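Local coordinates for protein beta-d-glucoside glucohydrolase (Hypocrea jecorina, PDB 3ZZ1) that probably hydrolyses terminal, non-reducing beta-D-glucosyl residues, releasing beta-D-glucose during cellulose degradation, at residues 355-360 / 412-417. Numbering follows the deposited sequence.
Sequences AAIIGN and LSNTDN
Ile-357 carries the apolar part of this contact, laying both branches of its side chain against Asn-414 and one of them, CG2, also against Leu-412. Its CD1 comes within 3.8 Å of Asn-414 CB, and its CG2 meets the same carbon at 3.9 Å; Asn-414 is met chiefly through this aliphatic carbon, its amide only slightly farther from CD1. With CG2 anti to its own carbonyl carbon (chi1 63°), that methyl also reaches CD2 of Leu-412, 4.1 Å away. Cut back to an alanine, the position would keep only CB, and Leu-412 CD2 would probably lose its methyl neighbour while a gap opened beside Asn-414 CB. In the C-terminal domain of this family 3 glycoside hydrolase, the contact sets the loop after strand 348-352 against the end of the neighbouring parallel edge strand 409-413 and the turn beyond it. Polar linkage is indirect: a water accepts from Ala-355 N at 3.0 Å and donates to Asp-416 OD1 at 2.6 Å, while Asp-416 OD2 hydrogen-bonds to Ser-354. Within 412-417, Thr-415 OG1 accepts from Asn-417 N at 3.2 Å, a nearly straight bond (163°) that forms an ST turn, and Asn-417 in turn N-caps helix 418-425 through OD1 to Ser-420 N.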
loop_
_atom_site.group_PDB
_atom_site.type_symbol
_atom_site.label_atom_id
_atom_site.label_comp_id
_atom_site.label_asym_id
_atom_site.label_seq_id
_atom_site.Cartn_x
_atom_site.Cartn_y
_atom_site.Cartn_z
ATOM N N ALA A 355 18.819 15.858 -3.254
ATOM C CA ALA A 355 18.103 14.606 -3.545
ATOM C C ALA A 355 18.551 13.920 -4.844
ATOM O O ALA A 355 18.081 12.829 -5.172
ATOM C CB ALA A 355 16.602 14.852 -3.569
ATOM N N ALA A 356 19.454 14.564 -5.578
ATOM C CA ALA A 356 20.039 13.971 -6.779
ATOM C C ALA A 356 21.128 12.941 -6.463
ATOM O O ALA A 356 21.333 12.000 -7.235
ATOM C CB ALA A 356 20.584 15.063 -7.692
ATOM N N ILE A 357 21.810 13.105 -5.329
ATOM C CA ILE A 357 22.970 12.261 -4.990
ATOM C C ILE A 357 22.779 11.311 -3.797
ATOM O O ILE A 357 21.805 11.410 -3.056
ATOM C CB ILE A 357 24.247 13.111 -4.748
ATOM C CG1 ILE A 357 24.056 14.044 -3.541
ATOM C CG2 ILE A 357 24.630 13.873 -6.018
ATOM C CD1 ILE A 357 25.360 14.489 -2.891
ATOM N N ILE A 358 23.735 10.399 -3.627
ATOM C CA ILE A 358 23.781 9.495 -2.477
ATOM C C ILE A 358 23.959 10.296 -1.182
ATOM O O ILE A 358 24.851 11.141 -1.085
ATOM C CB ILE A 358 24.935 8.457 -2.616
ATOM C CG1 ILE A 358 24.703 7.504 -3.803
ATOM C CG2 ILE A 358 25.149 7.680 -1.314
ATOM C CD1 ILE A 358 23.521 6.555 -3.648
ATOM N N GLY A 359 23.097 10.027 -0.203
ATOM C CA GLY A 359 23.199 10.631 1.119
ATOM C C GLY A 359 23.073 9.577 2.204
ATOM O O GLY A 359 23.213 8.383 1.932
ATOM N N ASN A 360 22.797 10.019 3.429
ATOM C CA ASN A 360 22.697 9.119 4.580
ATOM C C ASN A 360 21.501 8.167 4.506
ATOM O O ASN A 360 21.512 7.101 5.117
ATOM C CB ASN A 360 22.667 9.915 5.889
ATOM C CG ASN A 360 24.034 10.465 6.280
ATOM O OD1 ASN A 360 25.078 9.897 5.948
ATOM N ND2 ASN A 360 24.028 11.574 7.004
ATOM N N LEU A 412 26.778 19.582 -11.927
ATOM C CA LEU A 412 26.105 19.200 -10.692
ATOM C C LEU A 412 26.193 20.270 -9.602
ATOM O O LEU A 412 27.281 20.758 -9.274
ATOM C CB LEU A 412 26.673 17.874 -10.168
ATOM C CG LEU A 412 26.181 17.394 -8.796
ATOM C CD1 LEU A 412 24.705 17.014 -8.839
ATOM C CD2 LEU A 412 27.032 16.235 -8.278
ATOM N N SER A 413 25.034 20.626 -9.058
ATOM C CA SER A 413 24.946 21.378 -7.818
ATOM C C SER A 413 24.262 20.467 -6.805
ATOM O O SER A 413 23.029 20.368 -6.773
ATOM C CB SER A 413 24.147 22.664 -8.017
ATOM O OG SER A 413 24.118 23.421 -6.824
ATOM N N ASN A 414 25.066 19.802 -5.982
ATOM C CA ASN A 414 24.574 18.696 -5.165
ATOM C C ASN A 414 24.032 19.046 -3.778
ATOM O O ASN A 414 23.890 18.170 -2.931
ATOM C CB ASN A 414 25.626 17.572 -5.078
ATOM C CG ASN A 414 26.884 17.974 -4.304
ATOM O OD1 ASN A 414 27.885 17.259 -4.344
ATOM N ND2 ASN A 414 26.842 19.101 -3.604
ATOM N N THR A 415 23.742 20.326 -3.553
ATOM C CA THR A 415 23.065 20.765 -2.330
ATOM C C THR A 415 21.736 21.411 -2.708
ATOM O O THR A 415 21.343 21.400 -3.879
ATOM C CB THR A 415 23.905 21.776 -1.498
ATOM O OG1 THR A 415 23.970 23.035 -2.182
ATOM C CG2 THR A 415 25.313 21.253 -1.224
ATOM N N ASP A 416 21.051 21.981 -1.721
ATOM C CA ASP A 416 19.808 22.702 -1.974
ATOM C C ASP A 416 20.011 24.221 -1.912
ATOM O O ASP A 416 19.058 24.985 -1.735
ATOM C CB ASP A 416 18.720 22.226 -1.006
ATOM C CG ASP A 416 18.433 20.737 -1.145
ATOM O OD1 ASP A 416 18.276 20.254 -2.290
ATOM O OD2 ASP A 416 18.371 20.047 -0.110
ATOM N N ASN A 417 21.263 24.650 -2.067
ATOM C CA ASN A 417 21.590 26.070 -2.142
ATOM C C ASN A 417 21.021 26.679 -3.423
ATOM O O ASN A 417 21.321 26.221 -4.529
ATOM C CB ASN A 417 23.105 26.291 -2.041
ATOM C CG ASN A 417 23.477 27.765 -1.921
ATOM O OD1 ASN A 417 23.270 28.551 -2.851
ATOM N ND2 ASN A 417 24.030 28.144 -0.773
HETATM O O HOH W 1 16.858 18.152 -2.896
#